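Local coordinates for protein Myo-inositol phosphohydrolase (PDB 4WU3) that probably removes phosphate groups from inositol hexakisphosphate as a PTP-like phytase, and binds inositol-(1,3,4,5)-tetrakisphosphate, at residues M89-A93 against M253-D257; D345-R349 against N430-V434. The protein carries 2 engineered substitutions. All coordinates share one frame; numbering follows the deposited sequence.

Two contacts, one after the other along the chain, illustrate how a PTP-like phytase with two copies of its family sequence joins remote segments. Interaction 1 closes before interaction 2 opens; their centres lie 58 Å apart on opposite sides of the chain's centre, and their nearest atoms stay about 40 Å apart. They share no sheet. In interaction 1, strand 91-94 of a mixed sheet meets helix 247-261, in the first of the two copies. Interaction 2 pairs strand 342-346 with strand 432-438, in the second. One is thus side-chain packing of a helix on a sheet, the other backbone pairing within a sheet, with the side chain of D345 about 7 Å from a bound inositol tetrakisphosphate.

Interaction 1 (M89-A93 against M253-D257); sequences MNVSA and MVMHD
The backbone oxygen M89 O accepts a nearly straight hydrogen bond from H256 NE2, 3.0 Å long with an angle of 166° at the hydrogen. The oxygen lies close to the imidazole plane, at the ring's edge. With CG anti to the backbone N (chi1 -167°), H256 reaches from the helix to the strand, where V91 meets it over one face: V91 CG2 stands 3.6 Å above the ring centre in a CH-pi contact. ND1 is bonded to Y240 OH, so both ring nitrogens are engaged and the rotation of the imidazole is fixed. A leucine here would probably leave M89 O and the Y240 hydroxyl without their imidazole partner and take the flat face from under V91. Towards the start of the helical segment, M253 folds its chain at chi2 and chi3, bringing its CG to 3.6 Å from A93 CB and its SD to 3.8 Å from V91 CG2. At the other end, M89 SD rests 3.8 Å from D257 CA, beside a carboxylate that forms a salt bridge with R273. Strand 91-93 and helix 253-257 run nearly antiparallel, their axes 10.0 Å apart. Strand 91-94 lies between strands 65-66 and 237-241; helix 247-261 follows strand 237-241 across the loop that in the PTP fold is the phosphate-binding P-loop, and also touches helices 267-276 and 291-313.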
ATOM      1  N   MET A  89      11.033  -1.397 -31.525  1.00 16.57           N
ATOM      2  CA  MET A  89      10.307  -0.596 -30.547  1.00 13.67           C
ATOM      3  C   MET A  89      10.876   0.811 -30.420  1.00 13.09           C
ATOM      4  O   MET A  89      10.183   1.722 -29.967  1.00 13.15           O
ATOM      5  CB  MET A  89      10.332  -1.290 -29.194  1.00 13.91           C
ATOM      6  CG  MET A  89       9.560  -2.597 -29.190  1.00 15.58           C
ATOM      7  SD  MET A  89       9.149  -3.156 -27.536  1.00 13.25           S
ATOM      8  CE  MET A  89      10.782  -3.426 -26.861  1.00 14.33           C
ATOM      9  N   ASN A  90      12.138   0.976 -30.813  1.00 11.64           N
ATOM     10  CA  ASN A  90      12.794   2.272 -30.797  1.00 11.06           C
ATOM     11  C   ASN A  90      12.747   2.876 -29.416  1.00  9.97           C
ATOM     12  O   ASN A  90      12.274   3.991 -29.212  1.00  9.63           O
ATOM     13  CB  ASN A  90      12.163   3.205 -31.819  1.00 12.65           C
ATOM     14  CG  ASN A  90      12.509   2.814 -33.244  1.00 14.58           C
ATOM     15  OD1 ASN A  90      13.472   2.085 -33.474  1.00 17.49           O
ATOM     16  ND2 ASN A  90      11.735   3.305 -34.205  1.00 16.26           N
ATOM     17  N   VAL A  91      13.286   2.131 -28.468  1.00  8.25           N
ATOM     18  CA  VAL A  91      13.146   2.465 -27.089  1.00  7.64           C
ATOM     19  C   VAL A  91      14.432   2.145 -26.330  1.00  7.32           C
ATOM     20  O   VAL A  91      15.126   1.175 -26.651  1.00  6.77           O
ATOM     21  CB  VAL A  91      11.961   1.680 -26.498  1.00  7.43           C
ATOM     22  CG1 VAL A  91      12.358   0.239 -26.208  1.00  7.41           C
ATOM     23  CG2 VAL A  91      11.466   2.355 -25.241  1.00  7.67           C
ATOM     24  N   SER A  92      14.761   2.975 -25.344  1.00  6.99           N
ATOM     25  CA  SER A  92      15.815   2.635 -24.377  1.00  7.38           C
ATOM     26  C   SER A  92      15.394   3.120 -22.997  1.00  6.99           C
ATOM     27  O   SER A  92      14.363   3.767 -22.859  1.00  6.06           O
ATOM     28  CB  SER A  92      17.182   3.219 -24.773  1.00  7.27           C
ATOM     29  OG  SER A  92      17.122   4.625 -24.931  1.00  7.38           O
ATOM     30  N   ALA A  93      16.185   2.775 -21.981  1.00  6.97           N
ATOM     31  CA  ALA A  93      15.870   3.105 -20.597  1.00  6.78           C
ATOM     32  C   ALA A  93      17.116   3.044 -19.713  1.00  6.59           C
ATOM     33  O   ALA A  93      18.122   2.425 -20.070  1.00  6.05           O
ATOM     34  CB  ALA A  93      14.809   2.152 -20.065  1.00  7.05           C
ATOM     35  N   MET A 253       8.698   0.682 -19.480  1.00  6.23           N
ATOM     36  CA  MET A 253       9.259  -0.159 -20.537  1.00  6.91           C
ATOM     37  C   MET A 253       8.276  -1.268 -20.891  1.00  7.07           C
ATOM     38  O   MET A 253       8.112  -1.618 -22.068  1.00  6.25           O
ATOM     39  CB  MET A 253      10.592  -0.763 -20.096  1.00  7.44           C
ATOM     40  CG  MET A 253      11.764   0.191 -20.247  1.00  7.86           C
ATOM     41  SD  MET A 253      12.102   0.596 -21.973  1.00  8.94           S
ATOM     42  CE  MET A 253      13.080  -0.826 -22.451  1.00  9.30           C
ATOM     43  N   VAL A 254       7.627  -1.809 -19.858  1.00  6.98           N
ATOM     44  CA  VAL A 254       6.554  -2.794 -20.020  1.00  6.75           C
ATOM     45  C   VAL A 254       5.331  -2.187 -20.711  1.00  6.60           C
ATOM     46  O   VAL A 254       4.770  -2.802 -21.614  1.00  6.59           O
ATOM     47  CB  VAL A 254       6.141  -3.399 -18.666  1.00  6.90           C
ATOM     48  CG1 VAL A 254       4.804  -4.121 -18.766  1.00  6.75           C
ATOM     49  CG2 VAL A 254       7.216  -4.356 -18.182  1.00  7.04           C
ATOM     50  N   MET A 255       4.918  -0.989 -20.307  1.00  6.25           N
ATOM     51  CA  MET A 255       3.835  -0.287 -21.012  1.00  6.81           C
ATOM     52  C   MET A 255       4.150  -0.067 -22.499  1.00  6.83           C
ATOM     53  O   MET A 255       3.309  -0.289 -23.368  1.00  6.58           O
ATOM     54  CB  MET A 255       3.546   1.065 -20.354  1.00  7.18           C
ATOM     55  CG  MET A 255       2.893   0.964 -18.987  1.00  8.08           C
ATOM     56  SD  MET A 255       2.905   2.544 -18.111  1.00  8.87           S
ATOM     57  CE  MET A 255       1.831   3.533 -19.162  1.00  8.47           C
ATOM     58  N   HIS A 256       5.365   0.379 -22.784  1.00  7.07           N
ATOM     59  CA  HIS A 256       5.803   0.607 -24.160  1.00  7.12           C
ATOM     60  C   HIS A 256       5.697  -0.681 -24.981  1.00  7.25           C
ATOM     61  O   HIS A 256       5.107  -0.695 -26.063  1.00  6.17           O
ATOM     62  CB  HIS A 256       7.248   1.128 -24.153  1.00  7.32           C
ATOM     63  CG  HIS A 256       7.708   1.695 -25.463  1.00  7.07           C
ATOM     64  ND1 HIS A 256       7.637   3.039 -25.762  1.00  7.73           N
ATOM     65  CD2 HIS A 256       8.260   1.100 -26.544  1.00  7.24           C
ATOM     66  CE1 HIS A 256       8.115   3.245 -26.977  1.00  7.43           C
ATOM     67  NE2 HIS A 256       8.507   2.085 -27.468  1.00  7.42           N
ATOM     68  N   ASP A 257       6.268  -1.761 -24.449  1.00  7.54           N
ATOM     69  CA  ASP A 257       6.260  -3.064 -25.110  1.00  7.87           C
ATOM     70  C   ASP A 257       4.808  -3.459 -25.400  1.00  8.55           C
ATOM     71  O   ASP A 257       4.477  -3.909 -26.495  1.00  7.90           O
ATOM     72  CB  ASP A 257       6.940  -4.089 -24.203  1.00  8.39           C
ATOM     73  CG  ASP A 257       7.351  -5.360 -24.931  1.00  9.85           C
ATOM     74  OD1 ASP A 257       6.785  -5.672 -25.998  1.00 12.17           O
ATOM     75  OD2 ASP A 257       8.237  -6.073 -24.415  1.00  9.96           O
TER

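Interaction 2 (D345-R349 against N430-V434); sequences DTKDR and NGNAV
D348 leans over the backbone of G431 and against the side-chain amide of N432. Its CB lies 3.5 Å from G431 O and also beside N432 OD1; CG continues past the same G431 oxygen. At the carboxylate, OD1 is bonded to the backbone N of G399, while OD2 comes 3.8 Å from G431 CA. CG stands anti to the backbone N (chi1 -171°), which lays the carboxylate along the glycine, where a side chain on G431 would collide with OD2. The backbone N of D348 is held in turn by N432, whose OD1 accepts a 2.7 Å hydrogen bond lying in the amide's carbonyl plane. N430 and G431 have the left-handed backbone angles of a type I' turn, the tight link of the beta-hairpin formed by strands 426-429 and 432-438. Beyond it, strand 432-438 pairs antiparallel with strand 342-346 through a classic beta bulge, in which D345 and T346 share the single residue A433 as their partner. A433 O takes a bond of 2.9 Å from D345 N and a weak one from T346 N, and A433 N returns a 3.0 Å bond to T346 O. On the sheet face carrying T346 and A433, T346 CG2 presses tightly on A433 CB, 3.3 Å away, while T346 OG1 receives R349 NH2 in the guanidinium plane and also meets E400. D345 directs OD2 to a salt bridge with R422 and OD1 to S435 and to Q541, a residue of the inositol tetrakisphosphate pocket.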
ATOM      1  N   ASP A 345     -23.722  30.629   2.147  1.00 13.91           N
ATOM      2  CA  ASP A 345     -22.540  31.485   2.268  1.00 13.41           C
ATOM      3  C   ASP A 345     -22.802  32.605   3.253  1.00 13.31           C
ATOM      4  O   ASP A 345     -21.978  32.901   4.110  1.00 13.24           O
ATOM      5  CB  ASP A 345     -22.164  32.099   0.916  1.00 14.23           C
ATOM      6  CG  ASP A 345     -21.545  31.089  -0.040  1.00 15.80           C
ATOM      7  OD1 ASP A 345     -21.016  30.071   0.438  1.00 15.68           O
ATOM      8  OD2 ASP A 345     -21.584  31.318  -1.266  1.00 15.99           O
ATOM      9  N   THR A 346     -23.955  33.249   3.110  1.00 13.76           N
ATOM     10  CA  THR A 346     -24.330  34.323   4.008  1.00 14.35           C
ATOM     11  C   THR A 346     -25.838  34.534   3.978  1.00 16.17           C
ATOM     12  O   THR A 346     -26.480  34.561   2.922  1.00 16.65           O
ATOM     13  CB  THR A 346     -23.567  35.633   3.702  1.00 14.71           C
ATOM     14  OG1 THR A 346     -23.991  36.664   4.606  1.00 14.01           O
ATOM     15  CG2 THR A 346     -23.800  36.086   2.277  1.00 14.90           C
ATOM     16  N   LYS A 347     -26.391  34.656   5.172  1.00 18.38           N
ATOM     17  CA  LYS A 347     -27.810  34.813   5.361  1.00 19.38           C
ATOM     18  C   LYS A 347     -28.219  36.229   5.027  1.00 17.65           C
ATOM     19  O   LYS A 347     -27.464  37.164   5.243  1.00 16.77           O
ATOM     20  CB  LYS A 347     -28.154  34.542   6.811  1.00 20.12           C
ATOM     21  CG  LYS A 347     -29.405  33.729   6.970  1.00 26.75           C
ATOM     22  CD  LYS A 347     -29.777  33.612   8.436  1.00 34.72           C
ATOM     23  CE  LYS A 347     -31.267  33.821   8.633  1.00 33.08           C
ATOM     24  NZ  LYS A 347     -31.644  33.599  10.048  1.00 39.04           N
ATOM     25  N   ASP A 348     -29.425  36.379   4.507  1.00 18.46           N
ATOM     26  CA  ASP A 348     -29.955  37.688   4.159  1.00 18.86           C
ATOM     27  C   ASP A 348     -30.152  38.517   5.416  1.00 23.22           C
ATOM     28  O   ASP A 348     -31.011  38.206   6.247  1.00 24.86           O
ATOM     29  CB  ASP A 348     -31.279  37.518   3.437  1.00 19.40           C
ATOM     30  CG  ASP A 348     -31.801  38.808   2.851  1.00 21.84           C
ATOM     31  OD1 ASP A 348     -31.141  39.861   3.014  1.00 22.47           O
ATOM     32  OD2 ASP A 348     -32.888  38.765   2.232  1.00 21.49           O
ATOM     33  N   ARG A 349     -29.349  39.570   5.543  1.00 24.63           N
ATOM     34  CA  ARG A 349     -29.317  40.405   6.732  1.00 25.52           C
ATOM     35  C   ARG A 349     -29.051  41.856   6.348  1.00 25.51           C
ATOM     36  O   ARG A 349     -28.323  42.129   5.393  1.00 24.34           O
ATOM     37  CB  ARG A 349     -28.220  39.909   7.674  1.00 30.81           C
ATOM     38  CG  ARG A 349     -28.421  38.477   8.145  1.00 35.00           C
ATOM     39  CD  ARG A 349     -27.188  37.952   8.865  1.00 40.98           C
ATOM     40  NE  ARG A 349     -26.103  37.638   7.938  1.00 39.57           N
ATOM     41  CZ  ARG A 349     -24.878  37.278   8.308  1.00 36.50           C
ATOM     42  NH1 ARG A 349     -24.565  37.196   9.592  1.00 33.49           N
ATOM     43  NH2 ARG A 349     -23.959  37.008   7.389  1.00 36.94           N
ATOM     44  N   ASN A 430     -33.799  32.925  -2.269  1.00 14.01           N
ATOM     45  CA  ASN A 430     -34.640  33.654  -1.292  1.00 14.45           C
ATOM     46  C   ASN A 430     -33.924  34.817  -0.614  1.00 13.25           C
ATOM     47  O   ASN A 430     -34.201  35.128   0.545  1.00 14.04           O
ATOM     48  CB  ASN A 430     -35.140  32.725  -0.180  1.00 15.08           C
ATOM     49  CG  ASN A 430     -35.921  31.537  -0.700  1.00 16.16           C
ATOM     50  OD1 ASN A 430     -36.498  31.572  -1.781  1.00 19.60           O
ATOM     51  ND2 ASN A 430     -35.953  30.472   0.091  1.00 17.49           N
ATOM     52  N   GLY A 431     -32.997  35.449  -1.321  1.00 12.79           N
ATOM     53  CA  GLY A 431     -32.260  36.575  -0.760  1.00 12.64           C
ATOM     54  C   GLY A 431     -30.945  36.181  -0.118  1.00 12.27           C
ATOM     55  O   GLY A 431     -30.105  37.048   0.167  1.00 12.05           O
ATOM     56  N   ASN A 432     -30.758  34.883   0.120  1.00 12.37           N
ATOM     57  CA  ASN A 432     -29.529  34.380   0.750  1.00 11.03           C
ATOM     58  C   ASN A 432     -28.488  33.997  -0.289  1.00 10.46           C
ATOM     59  O   ASN A 432     -28.818  33.405  -1.309  1.00 11.34           O
ATOM     60  CB  ASN A 432     -29.816  33.138   1.599  1.00 11.10           C
ATOM     61  CG  ASN A 432     -30.885  33.367   2.640  1.00 12.18           C
ATOM     62  OD1 ASN A 432     -30.783  34.248   3.488  1.00 10.89           O
ATOM     63  ND2 ASN A 432     -31.931  32.558   2.581  1.00 16.00           N
ATOM     64  N   ALA A 433     -27.230  34.322  -0.010  1.00 10.27           N
ATOM     65  CA  ALA A 433     -26.105  33.913  -0.853  1.00  9.80           C
ATOM     66  C   ALA A 433     -25.830  32.424  -0.639  1.00  9.60           C
ATOM     67  O   ALA A 433     -25.654  31.979   0.495  1.00 10.27           O
ATOM     68  CB  ALA A 433     -24.868  34.723  -0.488  1.00  9.54           C
ATOM     69  N   VAL A 434     -25.791  31.665  -1.728  1.00  9.17           N
ATOM     70  CA  VAL A 434     -25.535  30.241  -1.668  1.00  8.87           C
ATOM     71  C   VAL A 434     -24.489  29.864  -2.703  1.00  9.14           C
ATOM     72  O   VAL A 434     -24.232  30.622  -3.637  1.00  8.50           O
ATOM     73  CB  VAL A 434     -26.816  29.424  -1.930  1.00  9.70           C
ATOM     74  CG1 VAL A 434     -27.890  29.762  -0.908  1.00  9.96           C
ATOM     75  CG2 VAL A 434     -27.335  29.677  -3.331  1.00 10.50           C
TER
HETATM   76  O   HOH W   1     -34.955  36.382   2.508  1.00 19.30           O